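Local coordinates for VgrG protein (Vibrio cholerae, PDB 4DTH) that binds ATP and magnesium in an actin cross-linking toxin domain that probably joins monomers of host G-actin covalently, at residues F184-S187 with E191-L194; K203-Q208 with Y230-Y235; S214-D219 with A295-K300. All blocks are in the same frame, centred on the assembly; numbering follows the deposited sequence.

Contact 1: F184-S187 with E191-L194; sequences FGTS and ELRL
Arg193 starts with CG beside its own backbone N and then bends at chi3 (-70°), a turn that brings the guanidinium toward the loop so that NH1 meets the carbonyl O of Ser187 at 2.9 Å. The N-H...O angle is 152°. The oxygen lies at the guanidinium edge, close to its plane, while the nitrogen sits tilted 32° from the carbonyl plane of Ser187. Next to this bond the aliphatic part of the arginine runs alongside the serine, with Arg193 CG 3.9 Å from Ser187 CB. Leu192 makes the van der Waals half of the contact and parts its two methyls. CD1 rests 3.7 Å from Thr186 OG1, a hydroxyl bonded to Gly183 O, and CD2 comes within 3.8 Å of Phe184 N. Glu196, further along the helix, reinforces the grip: its carboxylate bonds Gly185 N through one oxygen and Ser187 OG through the other. Phe184 meanwhile packs against Leu195 and the rings of Tyr201 and Phe350. This is a strand-to-helix connection folded back on the helix it leads into, joining helix 190-196 to strand 173-180, whose Gln174 is a magnesium ligand of the ATP site.

Contact 2: K203-Q208 with Y230-Y235; sequences KSLKSQ and YLTSIY
A single leucine methyl makes the first shell: Leu205 CD1 meets Thr232 CG2 at 3.7 Å and Ser233 OG, also at 3.7 Å. The motif is helix-against-helix packing between two helices consecutive in the chain, 204-212 and 221-245, and its touching residues are buried. Leu205 crosses Thr232 at a slant, with CD1 lying 3.8 Å from Thr232 CB as well, so the methyl settles over the side of the threonine and beside the serine hydroxyl. The backbones stay well apart, with 7.8 Å between the CA atoms of Leu205 and Thr232.

The second shell explains why these partners face the leucine as they do. Thr232 places CG2 opposite its backbone N, which offers the methyl to Leu205 and lets OG1 turn back to Phe228 O in the preceding turn. Ser233 OG is held from two directions, giving its proton to Ala229 O and accepting one from Gln202 N, just ahead of helix 204-212. A buried hydroxyl is thereby satisfied on both counts and its rotation fixed, although its only neighbour across these two segments is a methyl. Ala229 also touches Leu205. Farther out, Thr232 leans on Ile302 of helix 292-307, and Tyr235 stacks on Phe322. Within helix 221-245, Ile234 CD1 sits 3.3 Å above the plane of the Tyr230 ring, offset toward its rim.

Contact 3: S214-D219 with A295-K300; sequences SAENLD and AKAVMK
Ala297 is the centre of this contact, since its CB receives both side chains that reach over from the other segment, Glu216 and Leu218. The motif is a loop packed against a helix: residues 214-219 belong to the connection between helices 204-212 and 221-245, and Ala297 lies on helix 292-307. Glu216 and Leu218 both have extended backbones and, two positions apart, direct their CB atoms to the same helix. Glu216 takes CG beside its backbone N (chi1 -67°) and stays extended beyond it, which carries the carboxylate to the helix surface, where OE1 lies 3.6 Å from Ala297 CB. That approach is van der Waals contact, and the same side chain also touches His301, one turn further along the helix. Leu218 gives the apolar share, with CD2 at 3.9 Å from Ala297 CB. Its remaining neighbours include Phe209 of helix 204-212 and Asp294, so the leucine is wedged between two helices.

The CA atoms of Leu218 and Ala297 are 8.4 Å apart, a gap that the side chains bridge. Just beyond Leu218 the loop is pinned by polar bonds: Asp219 N to Asp294 OD1, and Asp219 OD2 to Ser291 OG. Over the alanine methyl, the two reaching side chains also approach each other, Glu216 OE1 lying 3.9 Å from Leu218 CD2.

Overall arrangement
From the N terminus, contact 1 comes first and closes a tight loop, folding the end of the strand 173-180 connection onto helix 190-196. Contact 2 then opens at helix 204-212 and closes on helix 221-245. Contact 3 begins inside that loop, at 214-219, and ends far beyond it on helix 292-307, so contacts 2 and 3 cross while contact 1 precedes both in series. Neighbours join directly: Phe184 CD1 packs 3.8 Å from Tyr230 CD1 between contacts 1 and 2, and Leu231 CD1 lies 3.8 Å from Met299 SD between contacts 2 and 3. Together they link the connection after strand 173-180, which carries a magnesium ligand, to helices 204-212, 221-245 and 292-307.

Contact 1: F184-S187 with E191-L194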
# COMPACT_ATOMS: atom_id res chain seq x y z
N PHE A 184 13.22 3.96 12.36
CA PHE A 184 12.13 4.91 12.58
C PHE A 184 12.29 5.66 13.91
O PHE A 184 12.15 5.07 14.97
CB PHE A 184 10.76 4.24 12.48
CG PHE A 184 9.67 5.19 12.03
CD1 PHE A 184 9.23 6.21 12.87
CD2 PHE A 184 9.08 5.06 10.78
CE1 PHE A 184 8.23 7.09 12.44
CE2 PHE A 184 8.09 5.94 10.36
CZ PHE A 184 7.67 6.95 11.19
N GLY A 185 12.57 6.95 13.79
CA GLY A 185 12.81 7.85 14.91
C GLY A 185 14.26 8.31 14.98
O GLY A 185 14.57 9.24 15.72
N THR A 186 15.16 7.67 14.19
CA THR A 186 16.59 8.03 14.19
C THR A 186 16.90 9.23 13.29
O THR A 186 17.98 9.81 13.42
CB THR A 186 17.49 6.83 13.86
OG1 THR A 186 17.31 6.46 12.48
CG2 THR A 186 17.28 5.63 14.79
N SER A 187 15.98 9.58 12.35
CA SER A 187 16.13 10.70 11.39
C SER A 187 17.44 10.61 10.57
O SER A 187 17.93 11.63 10.07
CB SER A 187 16.07 12.05 12.13
OG SER A 187 15.19 12.08 13.24
N GLU A 191 14.72 9.56 3.67
CA GLU A 191 13.46 8.76 3.64
C GLU A 191 12.89 8.71 5.06
O GLU A 191 11.68 8.86 5.24
CB GLU A 191 13.65 7.29 3.20
CG GLU A 191 14.59 7.03 2.05
CD GLU A 191 16.03 6.94 2.48
OE1 GLU A 191 16.49 5.84 2.87
OE2 GLU A 191 16.70 7.99 2.45
N LEU A 192 13.77 8.46 6.05
CA LEU A 192 13.36 8.37 7.45
C LEU A 192 12.79 9.68 7.95
O LEU A 192 11.75 9.68 8.60
CB LEU A 192 14.51 7.88 8.36
CG LEU A 192 14.79 6.38 8.32
CD1 LEU A 192 16.10 6.06 9.00
CD2 LEU A 192 13.64 5.57 8.96
N ARG A 193 13.43 10.81 7.57
CA ARG A 193 12.98 12.15 7.96
C ARG A 193 11.63 12.48 7.32
O ARG A 193 10.77 13.07 7.98
CB ARG A 193 14.04 13.20 7.63
CG ARG A 193 15.29 13.00 8.47
CD ARG A 193 16.24 14.18 8.41
NE ARG A 193 16.89 14.30 7.10
CZ ARG A 193 18.01 13.69 6.74
NH1 ARG A 193 18.63 12.88 7.59
NH2 ARG A 193 18.52 13.88 5.53
N LEU A 194 11.43 12.04 6.05
CA LEU A 194 10.16 12.22 5.35
C LEU A 194 9.04 11.45 6.10
O LEU A 194 7.96 12.00 6.34
CB LEU A 194 10.28 11.73 3.89
CG LEU A 194 9.03 11.85 3.02
CD1 LEU A 194 8.64 13.32 2.81
CD2 LEU A 194 9.23 11.15 1.68

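Contact 2: K203-Q208 with Y230-Y235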
# COMPACT_ATOMS: atom_id res chain seq x y z
N LYS A 203 7.29 12.76 17.76
CA LYS A 203 8.69 12.59 18.13
C LYS A 203 8.99 12.91 19.61
O LYS A 203 9.92 12.32 20.17
CB LYS A 203 9.59 13.35 17.18
CG LYS A 203 11.05 13.00 17.36
CD LYS A 203 11.70 12.64 16.03
CE LYS A 203 13.19 12.79 16.12
NZ LYS A 203 13.63 14.17 16.43
N SER A 204 8.16 13.77 20.25
CA SER A 204 8.31 14.13 21.66
C SER A 204 8.21 12.90 22.58
O SER A 204 8.75 12.92 23.70
CB SER A 204 7.29 15.19 22.06
OG SER A 204 5.96 14.69 22.00
N LEU A 205 7.53 11.83 22.11
CA LEU A 205 7.36 10.60 22.89
C LEU A 205 8.68 9.85 23.16
O LEU A 205 8.75 9.10 24.13
CB LEU A 205 6.32 9.67 22.24
CG LEU A 205 4.89 10.17 22.30
CD1 LEU A 205 4.02 9.37 21.37
CD2 LEU A 205 4.34 10.14 23.74
N LYS A 206 9.71 10.06 22.33
CA LYS A 206 11.01 9.42 22.53
C LYS A 206 11.64 9.87 23.85
O LYS A 206 11.96 9.03 24.69
CB LYS A 206 11.96 9.74 21.39
CG LYS A 206 11.68 8.94 20.16
CD LYS A 206 12.81 9.10 19.23
CE LYS A 206 12.54 10.20 18.29
NZ LYS A 206 13.81 10.76 17.80
N SER A 207 11.77 11.20 24.02
CA SER A 207 12.35 11.79 25.23
C SER A 207 11.44 11.53 26.44
O SER A 207 11.95 11.32 27.55
CB SER A 207 12.61 13.28 25.06
OG SER A 207 11.45 13.97 24.64
N GLN A 208 10.12 11.47 26.21
CA GLN A 208 9.16 11.17 27.26
C GLN A 208 9.43 9.76 27.82
O GLN A 208 9.54 9.62 29.03
CB GLN A 208 7.71 11.29 26.74
CG GLN A 208 6.66 11.29 27.86
CD GLN A 208 6.40 12.66 28.50
OE1 GLN A 208 5.45 12.82 29.27
NE2 GLN A 208 7.20 13.68 28.17
N TYR A 230 6.96 5.19 18.14
CA TYR A 230 6.31 4.69 16.93
C TYR A 230 4.95 4.05 17.28
O TYR A 230 3.93 4.47 16.73
CB TYR A 230 7.23 3.68 16.21
CG TYR A 230 6.61 3.07 14.98
CD1 TYR A 230 6.47 3.80 13.80
CD2 TYR A 230 6.12 1.76 14.99
CE1 TYR A 230 5.88 3.25 12.67
CE2 TYR A 230 5.55 1.19 13.86
CZ TYR A 230 5.42 1.94 12.70
OH TYR A 230 4.83 1.39 11.60
N LEU A 231 4.95 3.06 18.18
CA LEU A 231 3.73 2.35 18.58
C LEU A 231 2.74 3.28 19.27
O LEU A 231 1.56 3.27 18.90
CB LEU A 231 4.04 1.15 19.49
CG LEU A 231 4.65 -0.07 18.80
CD1 LEU A 231 4.93 -1.16 19.82
CD2 LEU A 231 3.72 -0.60 17.68
N THR A 232 3.20 4.11 20.23
CA THR A 232 2.28 5.04 20.91
C THR A 232 1.64 5.99 19.90
O THR A 232 0.44 6.20 19.98
CB THR A 232 2.96 5.77 22.07
OG1 THR A 232 3.53 4.82 22.97
CG2 THR A 232 1.98 6.64 22.84
N SER A 233 2.42 6.52 18.93
CA SER A 233 1.87 7.42 17.91
C SER A 233 0.76 6.73 17.11
O SER A 233 -0.29 7.33 16.89
CB SER A 233 2.97 7.93 16.98
OG SER A 233 3.87 8.76 17.71
N ILE A 234 0.97 5.46 16.71
CA ILE A 234 -0.02 4.68 15.97
C ILE A 234 -1.27 4.42 16.82
O ILE A 234 -2.38 4.60 16.34
CB ILE A 234 0.59 3.38 15.39
CG1 ILE A 234 1.55 3.73 14.23
CG2 ILE A 234 -0.53 2.39 14.92
CD1 ILE A 234 2.26 2.55 13.62
N TYR A 235 -1.06 3.98 18.09
CA TYR A 235 -2.18 3.67 18.99
C TYR A 235 -3.04 4.91 19.24
O TYR A 235 -4.27 4.82 19.17
CB TYR A 235 -1.69 3.09 20.33
CG TYR A 235 -1.21 1.65 20.32
CD1 TYR A 235 -0.52 1.12 19.23
CD2 TYR A 235 -1.34 0.85 21.45
CE1 TYR A 235 0.01 -0.17 19.27
CE2 TYR A 235 -0.84 -0.45 21.49
CZ TYR A 235 -0.14 -0.94 20.41
OH TYR A 235 0.32 -2.23 20.46

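Contact 3: S214-D219 with A295-K300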
# COMPACT_ATOMS: atom_id res chain seq x y z
N SER A 214 14.11 5.80 33.80
CA SER A 214 15.46 6.11 34.35
C SER A 214 15.99 5.04 35.31
O SER A 214 17.18 4.74 35.27
CB SER A 214 15.45 7.45 35.06
OG SER A 214 15.32 8.53 34.15
N ALA A 215 15.12 4.50 36.19
CA ALA A 215 15.50 3.46 37.17
C ALA A 215 15.60 2.10 36.51
O ALA A 215 16.00 1.12 37.15
CB ALA A 215 14.46 3.41 38.29
N GLU A 216 15.21 2.04 35.24
CA GLU A 216 15.21 0.81 34.48
C GLU A 216 16.49 0.61 33.74
O GLU A 216 17.05 1.54 33.15
CB GLU A 216 14.01 0.75 33.55
CG GLU A 216 12.72 0.63 34.33
CD GLU A 216 11.51 0.39 33.47
OE1 GLU A 216 11.53 -0.57 32.67
OE2 GLU A 216 10.51 1.14 33.61
N ASN A 217 16.99 -0.62 33.82
CA ASN A 217 18.20 -0.98 33.13
C ASN A 217 17.78 -1.65 31.84
O ASN A 217 17.49 -2.85 31.82
CB ASN A 217 19.07 -1.88 34.00
CG ASN A 217 20.50 -1.86 33.58
OD1 ASN A 217 21.06 -0.83 33.17
ND2 ASN A 217 21.15 -3.01 33.67
N LEU A 218 17.63 -0.84 30.79
CA LEU A 218 17.16 -1.35 29.50
C LEU A 218 18.29 -1.87 28.65
O LEU A 218 19.38 -1.29 28.64
CB LEU A 218 16.32 -0.30 28.74
CG LEU A 218 15.02 0.15 29.43
CD1 LEU A 218 14.30 1.16 28.57
CD2 LEU A 218 14.09 -1.04 29.73
N ASP A 219 18.03 -2.99 27.94
CA ASP A 219 18.99 -3.63 27.05
C ASP A 219 19.44 -2.66 25.96
O ASP A 219 20.65 -2.48 25.76
CB ASP A 219 18.40 -4.92 26.46
CG ASP A 219 18.24 -6.02 27.49
OD1 ASP A 219 19.22 -6.31 28.23
OD2 ASP A 219 17.14 -6.62 27.55
N ALA A 295 10.74 -5.08 25.40
CA ALA A 295 9.40 -5.08 24.81
C ALA A 295 8.34 -4.96 25.90
O ALA A 295 7.43 -4.14 25.76
CB ALA A 295 9.18 -6.35 23.98
N LYS A 296 8.51 -5.71 27.02
CA LYS A 296 7.60 -5.67 28.17
C LYS A 296 7.52 -4.24 28.73
O LYS A 296 6.41 -3.74 28.95
CB LYS A 296 8.01 -6.68 29.27
CG LYS A 296 7.50 -8.11 29.02
CD LYS A 296 7.87 -9.08 30.16
CE LYS A 296 7.32 -10.48 29.94
NZ LYS A 296 7.73 -11.44 31.00
N ALA A 297 8.68 -3.56 28.87
CA ALA A 297 8.79 -2.19 29.38
C ALA A 297 8.11 -1.18 28.44
O ALA A 297 7.39 -0.31 28.91
CB ALA A 297 10.26 -1.82 29.57
N VAL A 298 8.30 -1.34 27.11
CA VAL A 298 7.66 -0.47 26.11
C VAL A 298 6.13 -0.62 26.20
O VAL A 298 5.43 0.38 26.37
CB VAL A 298 8.18 -0.75 24.67
CG1 VAL A 298 7.29 -0.10 23.62
CG2 VAL A 298 9.63 -0.28 24.50
N MET A 299 5.63 -1.87 26.09
CA MET A 299 4.20 -2.18 26.09
C MET A 299 3.48 -1.71 27.34
O MET A 299 2.40 -1.12 27.24
CB MET A 299 3.93 -3.66 25.79
CG MET A 299 4.44 -4.12 24.42
SD MET A 299 4.08 -3.00 23.04
CE MET A 299 2.37 -3.02 23.06
N LYS A 300 4.09 -1.94 28.51
CA LYS A 300 3.54 -1.54 29.81
C LYS A 300 3.32 -0.02 29.87
O LYS A 300 2.32 0.42 30.43
CB LYS A 300 4.44 -2.02 30.96
CG LYS A 300 3.83 -3.14 31.82
CD LYS A 300 4.67 -4.41 31.82
CE LYS A 300 4.05 -5.56 32.57
NZ LYS A 300 5.05 -6.22 33.45